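Local coordinates for protein NDP-N-acetyl-D-galactosaminuronic acid dehydrogenase (PDB 3G79) that probably catalyses the NAD-dependent oxidation of UDP-N-acetyl-D-mannosamine to the corresponding uronic acid, at residues F37-C42 and E78-K83; G22-G27 and S97-L102. All coordinates share one frame; numbering follows the deposited sequence.

Interaction 1: F37-C42 and E78-K83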
loop_
_atom_site.group_PDB
_atom_site.type_symbol
_atom_site.label_atom_id
_atom_site.label_comp_id
_atom_site.label_asym_id
_atom_site.label_seq_id
_atom_site.Cartn_x
_atom_site.Cartn_y
_atom_site.Cartn_z
ATOM N N PHE A 37 -24.600 4.865 -25.026
ATOM C CA PHE A 37 -24.425 6.019 -25.906
ATOM C C PHE A 37 -25.749 6.359 -26.595
ATOM O O PHE A 37 -26.137 7.519 -26.634
ATOM C CB PHE A 37 -23.414 5.730 -27.019
ATOM C CG PHE A 37 -21.970 5.690 -26.585
ATOM C CD1 PHE A 37 -21.446 6.647 -25.707
ATOM C CD2 PHE A 37 -21.108 4.722 -27.136
ATOM C CE1 PHE A 37 -20.085 6.602 -25.340
ATOM C CE2 PHE A 37 -19.755 4.675 -26.794
ATOM C CZ PHE A 37 -19.241 5.607 -25.875
ATOM N N ALA A 38 -26.445 5.351 -27.130
ATOM C CA ALA A 38 -27.636 5.622 -27.918
ATOM C C ALA A 38 -28.800 6.164 -27.044
ATOM O O ALA A 38 -29.643 6.927 -27.512
ATOM C CB ALA A 38 -28.052 4.377 -28.768
ATOM N N ASP A 39 -28.808 5.803 -25.761
ATOM C CA ASP A 39 -29.835 6.303 -24.833
ATOM C C ASP A 39 -29.557 7.740 -24.373
ATOM O O ASP A 39 -30.440 8.403 -23.878
ATOM C CB ASP A 39 -29.963 5.383 -23.594
ATOM C CG ASP A 39 -31.193 5.708 -22.758
ATOM O OD1 ASP A 39 -31.057 5.817 -21.502
ATOM O OD2 ASP A 39 -32.291 5.889 -23.371
ATOM N N ALA A 40 -28.320 8.214 -24.515
ATOM C CA ALA A 40 -28.008 9.534 -24.051
ATOM C C ALA A 40 -28.701 10.516 -24.971
ATOM O O ALA A 40 -28.429 10.529 -26.156
ATOM C CB ALA A 40 -26.500 9.749 -24.034
ATOM N N PRO A 41 -29.632 11.327 -24.438
ATOM C CA PRO A 41 -30.191 12.354 -25.308
ATOM C C PRO A 41 -28.980 13.222 -25.520
ATOM O O PRO A 41 -28.088 13.195 -24.686
ATOM C CB PRO A 41 -31.174 13.097 -24.394
ATOM C CG PRO A 41 -31.255 12.286 -23.095
ATOM C CD PRO A 41 -29.934 11.586 -23.013
ATOM N N CYS A 42 -28.900 13.973 -26.598
ATOM C CA CYS A 42 -27.598 14.607 -26.961
ATOM C C CYS A 42 -26.855 13.806 -28.021
ATOM O O CYS A 42 -26.291 14.403 -28.887
ATOM C CB CYS A 42 -26.688 15.076 -25.775
ATOM S SG CYS A 42 -25.086 14.164 -25.406
ATOM N N GLU A 78 -31.417 -5.921 -21.904
ATOM C CA GLU A 78 -32.434 -6.164 -22.932
ATOM C C GLU A 78 -33.478 -5.032 -23.037
ATOM O O GLU A 78 -33.996 -4.748 -24.128
ATOM C CB GLU A 78 -33.105 -7.521 -22.702
ATOM C CG GLU A 78 -34.051 -7.921 -23.824
ATOM C CD GLU A 78 -33.879 -9.373 -24.293
ATOM O OE1 GLU A 78 -32.879 -10.049 -23.909
ATOM O OE2 GLU A 78 -34.748 -9.819 -25.064
ATOM N N GLU A 79 -33.782 -4.384 -21.909
ATOM C CA GLU A 79 -34.777 -3.294 -21.905
ATOM C C GLU A 79 -34.164 -2.011 -22.492
ATOM O O GLU A 79 -34.827 -1.266 -23.208
ATOM C CB GLU A 79 -35.344 -3.051 -20.498
ATOM C CG GLU A 79 -36.136 -4.245 -19.909
ATOM C CD GLU A 79 -35.259 -5.294 -19.167
ATOM O OE1 GLU A 79 -35.837 -6.068 -18.364
ATOM O OE2 GLU A 79 -34.016 -5.356 -19.385
ATOM N N LEU A 80 -32.889 -1.790 -22.192
ATOM C CA LEU A 80 -32.144 -0.697 -22.771
ATOM C C LEU A 80 -32.089 -0.821 -24.314
ATOM O O LEU A 80 -32.443 0.123 -25.012
ATOM C CB LEU A 80 -30.751 -0.621 -22.142
ATOM C CG LEU A 80 -29.916 0.615 -22.491
ATOM C CD1 LEU A 80 -30.723 1.903 -22.390
ATOM C CD2 LEU A 80 -28.636 0.685 -21.649
ATOM N N ILE A 81 -31.687 -1.993 -24.820
ATOM C CA ILE A 81 -31.681 -2.293 -26.257
ATOM C C ILE A 81 -33.067 -2.047 -26.841
ATOM O O ILE A 81 -33.219 -1.369 -27.865
ATOM C CB ILE A 81 -31.298 -3.747 -26.515
ATOM C CG1 ILE A 81 -29.897 -4.074 -25.922
ATOM C CG2 ILE A 81 -31.383 -4.037 -28.009
ATOM C CD1 ILE A 81 -29.673 -5.527 -25.590
ATOM N N GLY A 82 -34.092 -2.545 -26.163
ATOM C CA GLY A 82 -35.464 -2.404 -26.668
ATOM C C GLY A 82 -35.859 -0.952 -26.862
ATOM O O GLY A 82 -36.473 -0.591 -27.871
ATOM N N LYS A 83 -35.437 -0.127 -25.908
ATOM C CA LYS A 83 -35.850 1.262 -25.790
ATOM C C LYS A 83 -35.183 2.047 -26.898
ATOM O O LYS A 83 -35.844 2.752 -27.671
ATOM C CB LYS A 83 -35.423 1.796 -24.399
ATOM C CG LYS A 83 -35.496 3.308 -24.177
ATOM C CD LYS A 83 -34.954 3.628 -22.760
ATOM C CE LYS A 83 -35.373 5.040 -22.250
ATOM N NZ LYS A 83 -34.716 6.261 -22.888
#

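Interaction 2: G22-G27 and S97-L102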
loop_
_atom_site.group_PDB
_atom_site.type_symbol
_atom_site.label_atom_id
_atom_site.label_comp_id
_atom_site.label_asym_id
_atom_site.label_seq_id
_atom_site.Cartn_x
_atom_site.Cartn_y
_atom_site.Cartn_z
ATOM N N GLY A 22 -20.082 5.138 -33.314
ATOM C CA GLY A 22 -20.075 3.764 -33.791
ATOM C C GLY A 22 -19.411 2.939 -32.723
ATOM O O GLY A 22 -18.491 3.418 -32.060
ATOM N N VAL A 23 -19.917 1.730 -32.494
ATOM C CA VAL A 23 -19.162 0.780 -31.655
ATOM C C VAL A 23 -18.837 -0.489 -32.424
ATOM O O VAL A 23 -19.710 -1.053 -33.105
ATOM C CB VAL A 23 -19.887 0.476 -30.360
ATOM C CG1 VAL A 23 -19.092 -0.465 -29.534
ATOM C CG2 VAL A 23 -20.108 1.777 -29.584
ATOM N N LEU A 24 -17.574 -0.885 -32.374
ATOM C CA LEU A 24 -17.140 -2.138 -32.968
ATOM C C LEU A 24 -16.910 -3.129 -31.852
ATOM O O LEU A 24 -16.168 -2.827 -30.891
ATOM C CB LEU A 24 -15.825 -1.972 -33.725
ATOM C CG LEU A 24 -15.782 -1.540 -35.181
ATOM C CD1 LEU A 24 -15.833 -0.061 -35.268
ATOM C CD2 LEU A 24 -14.510 -2.043 -35.798
ATOM N N GLY A 25 -17.512 -4.314 -31.981
ATOM C CA GLY A 25 -17.350 -5.346 -30.944
ATOM C C GLY A 25 -18.659 -5.578 -30.208
ATOM O O GLY A 25 -18.873 -5.075 -29.066
ATOM N N MET A 26 -19.548 -6.340 -30.851
ATOM C CA MET A 26 -20.828 -6.614 -30.228
ATOM C C MET A 26 -20.745 -7.746 -29.166
ATOM O O MET A 26 -21.371 -8.798 -29.291
ATOM C CB MET A 26 -21.919 -6.803 -31.283
ATOM C CG MET A 26 -22.254 -5.512 -32.063
ATOM S SD MET A 26 -22.717 -4.030 -31.084
ATOM C CE MET A 26 -24.374 -3.959 -31.448
ATOM N N GLY A 27 -19.968 -7.487 -28.105
ATOM C CA GLY A 27 -19.714 -8.471 -27.041
ATOM C C GLY A 27 -20.240 -8.061 -25.672
ATOM O O GLY A 27 -21.085 -7.160 -25.561
ATOM N N SER A 97 -18.245 0.104 -43.862
ATOM C CA SER A 97 -18.079 1.293 -44.703
ATOM C C SER A 97 -18.768 2.484 -44.081
ATOM O O SER A 97 -18.312 3.613 -44.222
ATOM C CB SER A 97 -18.590 1.051 -46.141
ATOM O OG SER A 97 -19.988 1.264 -46.241
ATOM N N ARG A 98 -19.863 2.227 -43.386
ATOM C CA ARG A 98 -20.589 3.279 -42.661
ATOM C C ARG A 98 -19.861 3.903 -41.451
ATOM O O ARG A 98 -20.384 4.830 -40.813
ATOM C CB ARG A 98 -21.904 2.732 -42.136
ATOM C CG ARG A 98 -22.853 2.237 -43.146
ATOM C CD ARG A 98 -24.199 2.503 -42.535
ATOM N NE ARG A 98 -25.167 1.475 -42.836
ATOM C CZ ARG A 98 -26.344 1.367 -42.231
ATOM N NH1 ARG A 98 -26.705 2.245 -41.273
ATOM N NH2 ARG A 98 -27.159 0.372 -42.620
ATOM N N ILE A 99 -18.711 3.360 -41.082
ATOM C CA ILE A 99 -17.830 4.050 -40.135
ATOM C C ILE A 99 -17.616 5.456 -40.707
ATOM O O ILE A 99 -17.638 6.475 -39.986
ATOM C CB ILE A 99 -16.475 3.294 -39.962
ATOM C CG1 ILE A 99 -16.671 2.020 -39.118
ATOM C CG2 ILE A 99 -15.387 4.199 -39.377
ATOM C CD1 ILE A 99 -15.608 0.971 -39.411
ATOM N N SER A 100 -17.487 5.514 -42.026
ATOM C CA SER A 100 -17.359 6.796 -42.684
ATOM C C SER A 100 -18.345 7.871 -42.257
ATOM O O SER A 100 -17.987 9.050 -42.299
ATOM C CB SER A 100 -17.288 6.656 -44.191
ATOM O OG SER A 100 -15.943 6.401 -44.550
ATOM N N GLU A 101 -19.558 7.495 -41.856
ATOM C CA GLU A 101 -20.587 8.495 -41.582
ATOM C C GLU A 101 -20.458 9.096 -40.161
ATOM O O GLU A 101 -21.245 9.952 -39.786
ATOM C CB GLU A 101 -22.001 7.889 -41.716
ATOM C CG GLU A 101 -22.326 7.030 -42.986
ATOM C CD GLU A 101 -23.573 6.118 -42.799
ATOM O OE1 GLU A 101 -24.164 5.678 -43.828
ATOM O OE2 GLU A 101 -23.960 5.857 -41.630
ATOM N N LEU A 102 -19.494 8.646 -39.362
ATOM C CA LEU A 102 -19.522 8.940 -37.925
ATOM C C LEU A 102 -18.647 10.069 -37.455
ATOM O O LEU A 102 -17.636 10.383 -38.069
ATOM C CB LEU A 102 -19.152 7.703 -37.098
ATOM C CG LEU A 102 -19.804 6.418 -37.556
ATOM C CD1 LEU A 102 -19.155 5.260 -36.827
ATOM C CD2 LEU A 102 -21.279 6.526 -37.267
#

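Interaction 1: F37-C42 and E78-K83
Asp39 and Lys83 both set CG anti to the backbone N (chi1 -169° and 168°), which carries the carboxylate and the amino chain out of their helices toward each other. The two helices, 30-39 and 77-86, pack together in the Rossmann-type NAD-binding domain, leading into parallel strands 45-49 and 90-93 of the sheet. The lysine chain runs extended until it bends at its last torsion (chi4 -72°), where NZ turns to Asp39. The side chains cross at about a right angle, and NZ donates to OD2 on its syn lone pair, the side facing OD1, in a salt bridge of 2.5 Å between Lys83 NZ and Asp39 OD2. That length is short and somewhat doubtful in its exact value. A long, flexible lysine suits this partly open border, since its hydrocarbon can span the distance between the helices while the charge stays near solvent. Deeper in, Leu80 provides the apolar half: its CD1 lies 3.8 Å from Asp39 CB and also meets the carboxylate carbon CG. Leu80 is buried, resting in addition on Val35 and Leu36 of helix 30-39, while Val84 touches Asp39 from helix 77-86. An alanine at Asp39 would keep CB against the leucine but would probably leave the ammonium of Lys83 without its charged mate and free to swing toward solvent. The last methylenes of the lysine also lie against the carboxylate, with Lys83 CE 3.4 Å from Asp39 OD2.

Interaction 2: G22-G27 and S97-L102
Ile99 O accepts the backbone N-H of Leu102 at 2.9 Å between Leu102 N and Ile99 O, an i to i+3 bond that ties Leu102, just past the 3-10 segment, back to Ile99; these are the two residues that meet strand 20-24. No hydrogen bond crosses between 22-27 and 97-102; the contact is made of hydrocarbon. With CG anti to its carbonyl carbon (chi1 -44°), Leu102 lays methyl CD1 over the backbone of Gly22, 3.5 Å from Gly22 CA and nearly as close to Gly22 N. Glycine suits the site, because a CB there would point at this methyl and clash with it. Farther along the strand, Leu24 and Ile99 meet tip to tip, with Leu24 CD1 and Ile99 CD1 4.3 Å apart, a looser touch between branched chains. Their common neighbour is Val105 of strand 104-107, and Leu47 of strand 45-49 touches Leu102. All four contacting residues are buried. Beyond Leu24 the strand gives way to a glycine-rich turn: at the backbone angles of Gly25 a CB would press on the carbonyl O of Leu24, and Met26 centres an inverse gamma turn. Gly25 and Gly27, with Gly30, fit the GxGxxG pattern, consistent with the dinucleotide-binding turn that follows the first strand of a Rossmann fold.

In the fold
Along the chain the order is 22-27, 37-42, 78-83, 97-102, so interaction 1 is bracketed by the two halves of interaction 2. Their centres lie 16 Å apart, and both belong to the NAD-binding domain. Strand 20-24 leads through the glycine-rich turn into helix 30-39, and the two contacts touch where Phe37 CD2 packs 4.0 Å from Val23 CG2. Val23 points away from 97-102, whereas the backbone of Gly22 lies against Leu102; inner strand 20-24 is therefore covered by helix 30-39 on one face and by the 97-102 crossover on the other. Interaction 1 couples neighbouring helices, and interaction 2 packs the turn just before strand 104-107 against strand 20-24, its neighbour in the sheet.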